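Local coordinates for mannose recognizing lectin (PDB 4TKC), which binds mannose in two pockets of the chain and belongs to the bulb-type lectin family, at residues Gly8-Glu13 with Pro90-Cys95; Gly15-Gly20 with Val30-Thr35; Gly38-Phe43 with Lys56-Val61. All coordinates share one frame; numbering follows the deposited sequence.

Contact 1 of 3, residues Gly8-Glu13 with Pro90-Cys95; sequences GSTLPE and PYNLVC
Leu11 and Leu93 form a hydrogen-bonded pair between two antiparallel strands. Leu11 N gives a bond of 2.8 Å to Leu93 O. Leu93 N returns one of 2.9 Å to Leu11 O. Cys95 N continues the pattern with a bond to Ser9 O. At the Glu13 end the direct bond, from Glu13 N to Tyr91 O, is weak. There one water bridges the two, taking the Glu13 N-H and donating to Tyr91 O.

This pairing joins strand 10-12, near the N-terminus, to strand 92-95 from much later in the chain. Strand 10-12 is outermost within this chain in a four-stranded antiparallel sheet, one of the three sheets of the beta-prism II fold of bulb-type lectins.

The Glu13 carboxylate accepts from the backbone of segment 90-95. Its side chain is extended, and Glu13 OE2 accepts the Tyr91 N-H at 2.9 Å, through its anti lone pair. Glu13 OE2 also lies at the edge of the Tyr91 ring, in its plane, 3.5 Å from Tyr91 CD1. His89 ND1 is a second partner of OE2.

Side chains touch on both faces. On one, Thr10 and Val94 lie side by side, with Thr10 OG1 in van der Waals contact with Val94 CG2 at 3.7 Å. The same hydroxyl is hydrogen-bonded to its neighbour, Thr10 OG1 to Ser9 OG at 2.8 Å; either could be the donor. Thr10 CG2, anti to the backbone N, makes a van der Waals contact with Asn92 OD1 at 3.5 Å. On the other face the contact is apolar: Leu11 CB and Leu93 CB are 4.1 Å apart. Both leucines are buried.

Contact 2 of 3, residues Gly15-Gly20 with Val30-Thr35; sequences GVIGRG and VEFRVT
The contact spans the junction between two of the three four-stranded sheets of the beta-prism II fold. Ile17 and Val34 meet there from strands that are not sheet neighbours. The axes of strands 15-18 and 30-34 approach to 6.9 Å at an angle of 70°.

One backbone bond joins the segments. Gly20 N donates to Val34 O at 2.9 Å, with an N-H...O angle of 156°. Arg19 CA adds a CA-H...O contact to the same oxygen, Val34 O, at 3.4 Å.

Val34 is the main apolar group. Val34 CB rests 3.5 Å from Gly18 O. The two methyls diverge: Val34 CG1, anti to the backbone N (chi1 177°), faces the backbone of Arg19, while Val34 CG2 meets Ile17 CG2 at 3.9 Å. The other branch of Ile17 runs on to Phe32. There Ile17 CD1 touches ring atom Phe32 CD2 at 3.7 Å, the two side chains crossing obliquely.

Arg19 crosses Val34 at about a right angle and uses its aliphatic part. Arg19 CG lies 3.3 Å from Thr35 O. The polar end has other partners: NE bonds to Ala58 O and NH1 to Asn57 OD1. Arg19 N bonds to Tyr21 OH of the second subunit.

Strand 15-18 is outermost within this chain in its sheet. It lies beside strand 60-63, whose Val61 packs on Val34. Strand 30-34 lies between strands 21-24 and 40-44, with Leu23 touching both Ile17 and Phe32.

Contact 3 of 3, residues Gly38-Phe43 with Lys56-Val61; sequences GNIQLF and KNASFV
Gly38 O accepts the N-H of Ala58, with 2.9 Å between Gly38 O and Ala58 N. The bond is bent, with an N-H...O angle of 138°. A CA-H...O contact runs the other way, from Gly38 CA to Ala58 O at 3.2 Å. Gly38 has no side chain, and its CA comes up against the Asn57-Ala58 backbone.

Two waters widen this polar seam. One donates to Gly38 O and accepts from Lys56 N. The other accepts the Asn57 N-H, 2.9 Å from Asn57 N. It also lies 3.1 Å from Asn39 OD1, which binds Gly55 N.

The apolar contact is centred on Ile40. CG1 lies anti to the carbonyl carbon (chi1 -56°), and this branch reaches both partners. Ile40 CG1 is 3.7 Å from Ala58 CB, and Ile40 CD1 is 3.9 Å from Val61 CG2. All three residues are buried.

Ser59 and Phe60 form a classic beta bulge opposite Tyr72. Phe60 points away from Ile40, and Val61 points toward it. The contact joins strands 40-44 and 60-63 of two different antiparallel sheets, inside the three-sheet beta-prism II fold of a bulb-type lectin.

Contacts 2 and 3 are neighbours, with centres about 7 Å apart. They share two sheets: strands 15-18 and 60-63 pair in one, 30-34 and 40-44 in the other. Arg33 N probably bonds to Gln41 O at 2.7 Å in the second. Contact 1 belongs to the third sheet and closes the chain loop that holds both others. It meets contact 2 where Leu93 CD2 is 3.7 Å from Phe32 CE2. Contacts 1 and 3 lie on opposite sides of the chain's centre. Tyr104 of the alpha-D-mannopyranose pocket packs on Val94 of contact 1, whose side chain is about 8 Å from that sugar. Tyr72, facing the bulge of contact 3, belongs to the beta-D-mannopyranose pocket.

Contact 1 of 3, residues Gly8-Glu13 with Pro90-Cys95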
loop_
_atom_site.group_PDB
_atom_site.type_symbol
_atom_site.label_atom_id
_atom_site.label_comp_id
_atom_site.label_asym_id
_atom_site.label_seq_id
_atom_site.Cartn_x
_atom_site.Cartn_y
_atom_site.Cartn_z
ATOM N N GLY A 8 5.639 4.416 -8.173
ATOM C CA GLY A 8 6.812 5.132 -8.731
ATOM C C GLY A 8 7.832 5.422 -7.619
ATOM O O GLY A 8 8.204 4.556 -6.842
ATOM N N SER A 9 8.180 6.703 -7.502
ATOM C CA SER A 9 9.184 7.121 -6.518
ATOM C C SER A 9 8.700 7.462 -5.118
ATOM O O SER A 9 9.473 7.584 -4.165
ATOM C CB SER A 9 9.893 8.399 -7.028
ATOM O OG SER A 9 8.975 9.503 -7.049
ATOM N N THR A 10 7.378 7.590 -4.965
ATOM C CA THR A 10 6.865 8.332 -3.843
ATOM C C THR A 10 5.733 7.626 -3.085
ATOM O O THR A 10 4.737 7.196 -3.698
ATOM C CB THR A 10 6.401 9.731 -4.313
ATOM O OG1 THR A 10 7.508 10.442 -4.911
ATOM C CG2 THR A 10 5.772 10.557 -3.171
ATOM N N LEU A 11 5.903 7.472 -1.777
ATOM C CA LEU A 11 4.893 6.913 -0.877
ATOM C C LEU A 11 4.147 8.056 -0.221
ATOM O O LEU A 11 4.684 8.734 0.636
ATOM C CB LEU A 11 5.560 6.044 0.207
ATOM C CG LEU A 11 4.647 5.011 0.848
ATOM C CD1 LEU A 11 4.119 4.021 -0.191
ATOM C CD2 LEU A 11 5.352 4.279 1.963
ATOM N N PRO A 12 2.941 8.366 -0.690
ATOM C CA PRO A 12 2.127 9.406 -0.052
ATOM C C PRO A 12 1.439 8.923 1.244
ATOM O O PRO A 12 1.600 7.770 1.627
ATOM C CB PRO A 12 1.077 9.734 -1.128
ATOM C CG PRO A 12 1.059 8.568 -2.041
ATOM C CD PRO A 12 2.202 7.658 -1.753
ATOM N N GLU A 13 0.801 9.848 1.963
ATOM C CA GLU A 13 -0.029 9.462 3.119
ATOM C C GLU A 13 -1.010 8.349 2.763
ATOM O O GLU A 13 -1.545 8.321 1.658
ATOM C CB GLU A 13 -0.770 10.654 3.714
ATOM C CG GLU A 13 0.191 11.693 4.323
ATOM C CD GLU A 13 -0.554 12.853 5.000
ATOM O OE1 GLU A 13 -1.743 12.679 5.358
ATOM O OE2 GLU A 13 0.027 13.947 5.138
ATOM N N PRO A 90 0.646 17.982 3.069
ATOM C CA PRO A 90 0.788 16.510 3.014
ATOM C C PRO A 90 2.213 16.060 3.293
ATOM O O PRO A 90 3.191 16.798 2.952
ATOM C CB PRO A 90 0.462 16.185 1.555
ATOM C CG PRO A 90 0.910 17.402 0.807
ATOM C CD PRO A 90 0.644 18.584 1.721
ATOM N N TYR A 91 2.393 14.843 3.788
ATOM C CA TYR A 91 3.727 14.216 3.945
ATOM C C TYR A 91 3.932 13.195 2.842
ATOM O O TYR A 91 2.951 12.519 2.414
ATOM C CB TYR A 91 3.780 13.528 5.312
ATOM C CG TYR A 91 3.862 14.470 6.486
ATOM C CD1 TYR A 91 2.727 14.970 7.090
ATOM C CD2 TYR A 91 5.125 14.895 6.953
ATOM C CE1 TYR A 91 2.782 15.874 8.124
ATOM C CE2 TYR A 91 5.205 15.807 7.980
ATOM C CZ TYR A 91 4.059 16.299 8.561
ATOM O OH TYR A 91 4.186 17.197 9.579
ATOM N N ASN A 92 5.169 13.036 2.380
ATOM C CA ASN A 92 5.477 12.087 1.340
ATOM C C ASN A 92 6.827 11.510 1.602
ATOM O O ASN A 92 7.743 12.288 2.013
ATOM C CB ASN A 92 5.471 12.776 -0.011
ATOM C CG ASN A 92 4.072 13.052 -0.506
ATOM O OD1 ASN A 92 3.424 12.173 -1.075
ATOM N ND2 ASN A 92 3.624 14.281 -0.326
ATOM N N LEU A 93 7.058 10.251 1.271
ATOM C CA LEU A 93 8.407 9.671 1.338
ATOM C C LEU A 93 8.859 9.513 -0.100
ATOM O O LEU A 93 8.199 8.812 -0.886
ATOM C CB LEU A 93 8.397 8.301 2.062
ATOM C CG LEU A 93 9.672 7.464 2.073
ATOM C CD1 LEU A 93 10.568 8.054 3.141
ATOM C CD2 LEU A 93 9.443 5.973 2.330
ATOM N N VAL A 94 10.013 10.145 -0.440
ATOM C CA VAL A 94 10.447 10.159 -1.816
ATOM C C VAL A 94 11.810 9.467 -1.987
ATOM O O VAL A 94 12.815 9.804 -1.293
ATOM C CB VAL A 94 10.555 11.600 -2.389
ATOM C CG1 VAL A 94 10.914 11.566 -3.858
ATOM C CG2 VAL A 94 9.238 12.340 -2.221
ATOM N N CYS A 95 11.875 8.569 -2.965
ATOM C CA CYS A 95 13.093 7.822 -3.323
ATOM C C CYS A 95 13.685 8.567 -4.522
ATOM O O CYS A 95 13.153 8.454 -5.649
ATOM C CB CYS A 95 12.730 6.367 -3.695
ATOM S SG CYS A 95 14.137 5.296 -4.074
HETATM O O HOH W 1 0.795 12.656 0.811
#

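Contact 2 of 3, residues Gly15-Gly20 with Val30-Thr35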
loop_
_atom_site.group_PDB
_atom_site.type_symbol
_atom_site.label_atom_id
_atom_site.label_comp_id
_atom_site.label_asym_id
_atom_site.label_seq_id
_atom_site.Cartn_x
_atom_site.Cartn_y
_atom_site.Cartn_z
ATOM N N GLY A 15 0.036 5.489 2.053
ATOM C CA GLY A 15 0.743 4.574 1.206
ATOM C C GLY A 15 1.398 3.447 1.996
ATOM O O GLY A 15 2.065 3.702 3.009
ATOM N N VAL A 16 1.430 2.248 1.407
ATOM C CA VAL A 16 2.035 1.103 2.028
ATOM C C VAL A 16 2.817 0.287 1.023
ATOM O O VAL A 16 2.342 -0.016 -0.075
ATOM C CB VAL A 16 0.971 0.152 2.647
ATOM C CG1 VAL A 16 1.624 -1.173 3.029
ATOM C CG2 VAL A 16 0.380 0.807 3.872
ATOM N N ILE A 17 4.072 -0.011 1.407
ATOM C CA ILE A 17 4.912 -0.973 0.675
ATOM C C ILE A 17 5.047 -2.280 1.438
ATOM O O ILE A 17 5.530 -2.278 2.572
ATOM C CB ILE A 17 6.398 -0.529 0.568
ATOM C CG1 ILE A 17 6.560 0.935 0.264
ATOM C CG2 ILE A 17 7.133 -1.394 -0.438
ATOM C CD1 ILE A 17 8.013 1.353 0.240
ATOM N N GLY A 18 4.556 -3.394 0.871
ATOM C CA GLY A 18 4.778 -4.660 1.506
ATOM C C GLY A 18 5.908 -5.476 0.901
ATOM O O GLY A 18 6.670 -4.942 0.077
ATOM N N ARG A 19 6.125 -6.687 1.393
ATOM C CA ARG A 19 7.220 -7.564 0.939
ATOM C C ARG A 19 7.097 -7.869 -0.538
ATOM O O ARG A 19 5.985 -8.237 -1.008
ATOM C CB ARG A 19 7.265 -8.865 1.720
ATOM C CG ARG A 19 7.492 -8.676 3.200
ATOM C CD ARG A 19 7.516 -9.985 3.963
ATOM N NE ARG A 19 7.899 -9.769 5.348
ATOM C CZ ARG A 19 7.970 -10.725 6.268
ATOM N NH1 ARG A 19 8.343 -10.449 7.506
ATOM N NH2 ARG A 19 7.740 -11.979 5.927
ATOM N N GLY A 20 8.199 -7.637 -1.262
ATOM C CA GLY A 20 8.215 -7.796 -2.705
ATOM C C GLY A 20 7.873 -6.532 -3.504
ATOM O O GLY A 20 7.751 -6.598 -4.729
ATOM N N VAL A 30 17.798 3.763 -8.073
ATOM C CA VAL A 30 17.691 3.802 -6.623
ATOM C C VAL A 30 16.344 3.162 -6.250
ATOM O O VAL A 30 15.327 3.562 -6.797
ATOM C CB VAL A 30 17.756 5.249 -6.086
ATOM C CG1 VAL A 30 17.829 5.246 -4.556
ATOM C CG2 VAL A 30 18.973 6.008 -6.663
ATOM N N GLU A 31 16.394 2.160 -5.374
ATOM C CA GLU A 31 15.210 1.358 -5.051
ATOM C C GLU A 31 15.144 1.193 -3.546
ATOM O O GLU A 31 16.077 0.703 -2.892
ATOM C CB GLU A 31 15.305 0.010 -5.765
ATOM C CG GLU A 31 13.982 -0.762 -5.767
ATOM C CD GLU A 31 14.062 -2.017 -6.601
ATOM O OE1 GLU A 31 15.026 -2.782 -6.421
ATOM O OE2 GLU A 31 13.093 -2.309 -7.328
ATOM N N PHE A 32 13.942 1.442 -3.012
ATOM C CA PHE A 32 13.651 1.331 -1.596
ATOM C C PHE A 32 12.685 0.151 -1.443
ATOM O O PHE A 32 11.489 0.219 -1.785
ATOM C CB PHE A 32 13.006 2.599 -1.079
ATOM C CG PHE A 32 12.692 2.570 0.391
ATOM C CD1 PHE A 32 13.665 2.290 1.340
ATOM C CD2 PHE A 32 11.387 2.709 0.829
ATOM C CE1 PHE A 32 13.383 2.299 2.689
ATOM C CE2 PHE A 32 11.098 2.701 2.179
ATOM C CZ PHE A 32 12.096 2.504 3.104
ATOM N N ARG A 33 13.224 -0.941 -0.914
ATOM C CA ARG A 33 12.568 -2.249 -0.943
ATOM C C ARG A 33 12.139 -2.700 0.428
ATOM O O ARG A 33 12.865 -2.533 1.413
ATOM C CB ARG A 33 13.624 -3.289 -1.371
ATOM C CG ARG A 33 14.339 -3.041 -2.664
ATOM C CD ARG A 33 15.519 -3.994 -2.822
ATOM N NE ARG A 33 16.167 -3.727 -4.099
ATOM C CZ ARG A 33 17.257 -4.327 -4.556
ATOM N NH1 ARG A 33 17.923 -5.202 -3.788
ATOM N NH2 ARG A 33 17.699 -4.004 -5.779
ATOM N N VAL A 34 11.017 -3.439 0.472
ATOM C CA VAL A 34 10.735 -4.294 1.617
ATOM C C VAL A 34 10.848 -5.746 1.120
ATOM O O VAL A 34 10.218 -6.116 0.112
ATOM C CB VAL A 34 9.336 -4.018 2.203
ATOM C CG1 VAL A 34 9.014 -4.970 3.360
ATOM C CG2 VAL A 34 9.232 -2.579 2.684
ATOM N N THR A 35 11.775 -6.504 1.721
ATOM C CA THR A 35 12.176 -7.800 1.161
ATOM C C THR A 35 11.375 -8.941 1.747
ATOM O O THR A 35 10.818 -8.825 2.848
ATOM C CB THR A 35 13.694 -8.076 1.306
ATOM O OG1 THR A 35 13.994 -8.447 2.646
ATOM C CG2 THR A 35 14.533 -6.833 0.898
#

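Contact 3 of 3, residues Gly38-Phe43 with Lys56-Val61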
loop_
_atom_site.group_PDB
_atom_site.type_symbol
_atom_site.label_atom_id
_atom_site.label_comp_id
_atom_site.label_asym_id
_atom_site.label_seq_id
_atom_site.Cartn_x
_atom_site.Cartn_y
_atom_site.Cartn_z
ATOM N N GLY A 38 12.142 -9.815 5.116
ATOM C CA GLY A 38 11.725 -8.852 6.141
ATOM C C GLY A 38 12.730 -7.744 6.413
ATOM O O GLY A 38 12.722 -7.120 7.479
ATOM N N ASN A 39 13.516 -7.418 5.395
ATOM C CA ASN A 39 14.379 -6.268 5.530
ATOM C C ASN A 39 13.897 -5.046 4.764
ATOM O O ASN A 39 13.199 -5.168 3.759
ATOM C CB ASN A 39 15.820 -6.602 5.115
ATOM C CG ASN A 39 16.376 -7.765 5.906
ATOM O OD1 ASN A 39 16.134 -7.865 7.102
ATOM N ND2 ASN A 39 17.006 -8.707 5.230
ATOM N N ILE A 40 14.233 -3.870 5.288
ATOM C CA ILE A 40 13.904 -2.596 4.671
ATOM C C ILE A 40 15.219 -1.982 4.145
ATOM O O ILE A 40 16.157 -1.714 4.916
ATOM C CB ILE A 40 13.260 -1.620 5.667
ATOM C CG1 ILE A 40 12.016 -2.258 6.311
ATOM C CG2 ILE A 40 12.871 -0.332 4.975
ATOM C CD1 ILE A 40 11.477 -1.459 7.470
ATOM N N GLN A 41 15.315 -1.887 2.820
ATOM C CA GLN A 41 16.651 -1.637 2.211
ATOM C C GLN A 41 16.564 -0.663 1.055
ATOM O O GLN A 41 15.718 -0.773 0.169
ATOM C CB GLN A 41 17.233 -2.963 1.723
ATOM C CG GLN A 41 17.366 -3.995 2.819
ATOM C CD GLN A 41 18.027 -5.267 2.353
ATOM O OE1 GLN A 41 17.815 -5.716 1.237
ATOM N NE2 GLN A 41 18.877 -5.842 3.215
ATOM N N LEU A 42 17.552 0.236 1.034
ATOM C CA LEU A 42 17.698 1.224 -0.014
ATOM C C LEU A 42 18.946 0.809 -0.786
ATOM O O LEU A 42 20.075 0.838 -0.245
ATOM C CB LEU A 42 17.916 2.627 0.577
ATOM C CG LEU A 42 17.940 3.795 -0.410
ATOM C CD1 LEU A 42 16.568 3.980 -1.052
ATOM C CD2 LEU A 42 18.424 5.070 0.277
ATOM N N PHE A 43 18.784 0.528 -2.076
ATOM C CA PHE A 43 19.866 0.017 -2.927
ATOM C C PHE A 43 20.107 0.934 -4.115
ATOM O O PHE A 43 19.209 1.548 -4.684
ATOM C CB PHE A 43 19.484 -1.399 -3.432
ATOM C CG PHE A 43 20.064 -2.517 -2.612
ATOM C CD1 PHE A 43 19.415 -2.996 -1.480
ATOM C CD2 PHE A 43 21.295 -3.047 -2.931
ATOM C CE1 PHE A 43 19.985 -3.988 -0.697
ATOM C CE2 PHE A 43 21.873 -4.036 -2.160
ATOM C CZ PHE A 43 21.222 -4.508 -1.042
ATOM N N LYS A 56 14.741 -7.294 11.447
ATOM C CA LYS A 56 13.537 -7.079 12.268
ATOM C C LYS A 56 12.204 -7.644 11.748
ATOM O O LYS A 56 11.167 -7.392 12.359
ATOM C CB LYS A 56 13.415 -5.575 12.594
ATOM C CG LYS A 56 14.697 -5.034 13.227
ATOM C CD LYS A 56 14.535 -3.644 13.823
ATOM C CE LYS A 56 13.690 -3.633 15.088
ATOM N NZ LYS A 56 13.637 -2.296 15.752
ATOM N N ASN A 57 12.257 -8.489 10.722
ATOM C CA ASN A 57 11.024 -9.154 10.228
ATOM C C ASN A 57 9.964 -8.132 9.821
ATOM O O ASN A 57 8.754 -8.324 10.083
ATOM C CB ASN A 57 10.463 -10.136 11.250
ATOM C CG ASN A 57 9.577 -11.169 10.614
ATOM O OD1 ASN A 57 9.869 -11.684 9.527
ATOM N ND2 ASN A 57 8.454 -11.436 11.260
ATOM N N ALA A 58 10.378 -7.062 9.143
ATOM C CA ALA A 58 9.436 -6.093 8.609
ATOM C C ALA A 58 8.471 -6.747 7.620
ATOM O O ALA A 58 8.888 -7.547 6.763
ATOM C CB ALA A 58 10.152 -4.959 7.934
ATOM N N SER A 59 7.174 -6.433 7.797
ATOM C CA SER A 59 6.143 -6.814 6.850
ATOM C C SER A 59 5.813 -5.685 5.863
ATOM O O SER A 59 5.503 -5.927 4.689
ATOM C CB SER A 59 4.903 -7.200 7.638
ATOM O OG SER A 59 3.823 -7.585 6.822
ATOM N N PHE A 60 5.795 -4.452 6.345
ATOM C CA PHE A 60 5.427 -3.351 5.469
ATOM C C PHE A 60 5.961 -2.020 6.041
ATOM O O PHE A 60 6.188 -1.919 7.241
ATOM C CB PHE A 60 3.882 -3.330 5.194
ATOM C CG PHE A 60 3.050 -3.061 6.408
ATOM C CD1 PHE A 60 2.540 -4.121 7.144
ATOM C CD2 PHE A 60 2.625 -1.774 6.721
ATOM C CE1 PHE A 60 1.738 -3.895 8.241
ATOM C CE2 PHE A 60 1.813 -1.553 7.831
ATOM C CZ PHE A 60 1.382 -2.621 8.590
ATOM N N VAL A 61 5.996 -1.017 5.164
ATOM C CA VAL A 61 6.262 0.375 5.511
ATOM C C VAL A 61 5.048 1.233 5.138
ATOM O O VAL A 61 4.507 1.074 4.046
ATOM C CB VAL A 61 7.502 0.867 4.726
ATOM C CG1 VAL A 61 7.675 2.381 4.780
ATOM C CG2 VAL A 61 8.765 0.214 5.268
HETATM O O HOH W 2 14.161 -5.509 9.247
HETATM O O HOH W 3 14.343 -9.497 8.974
#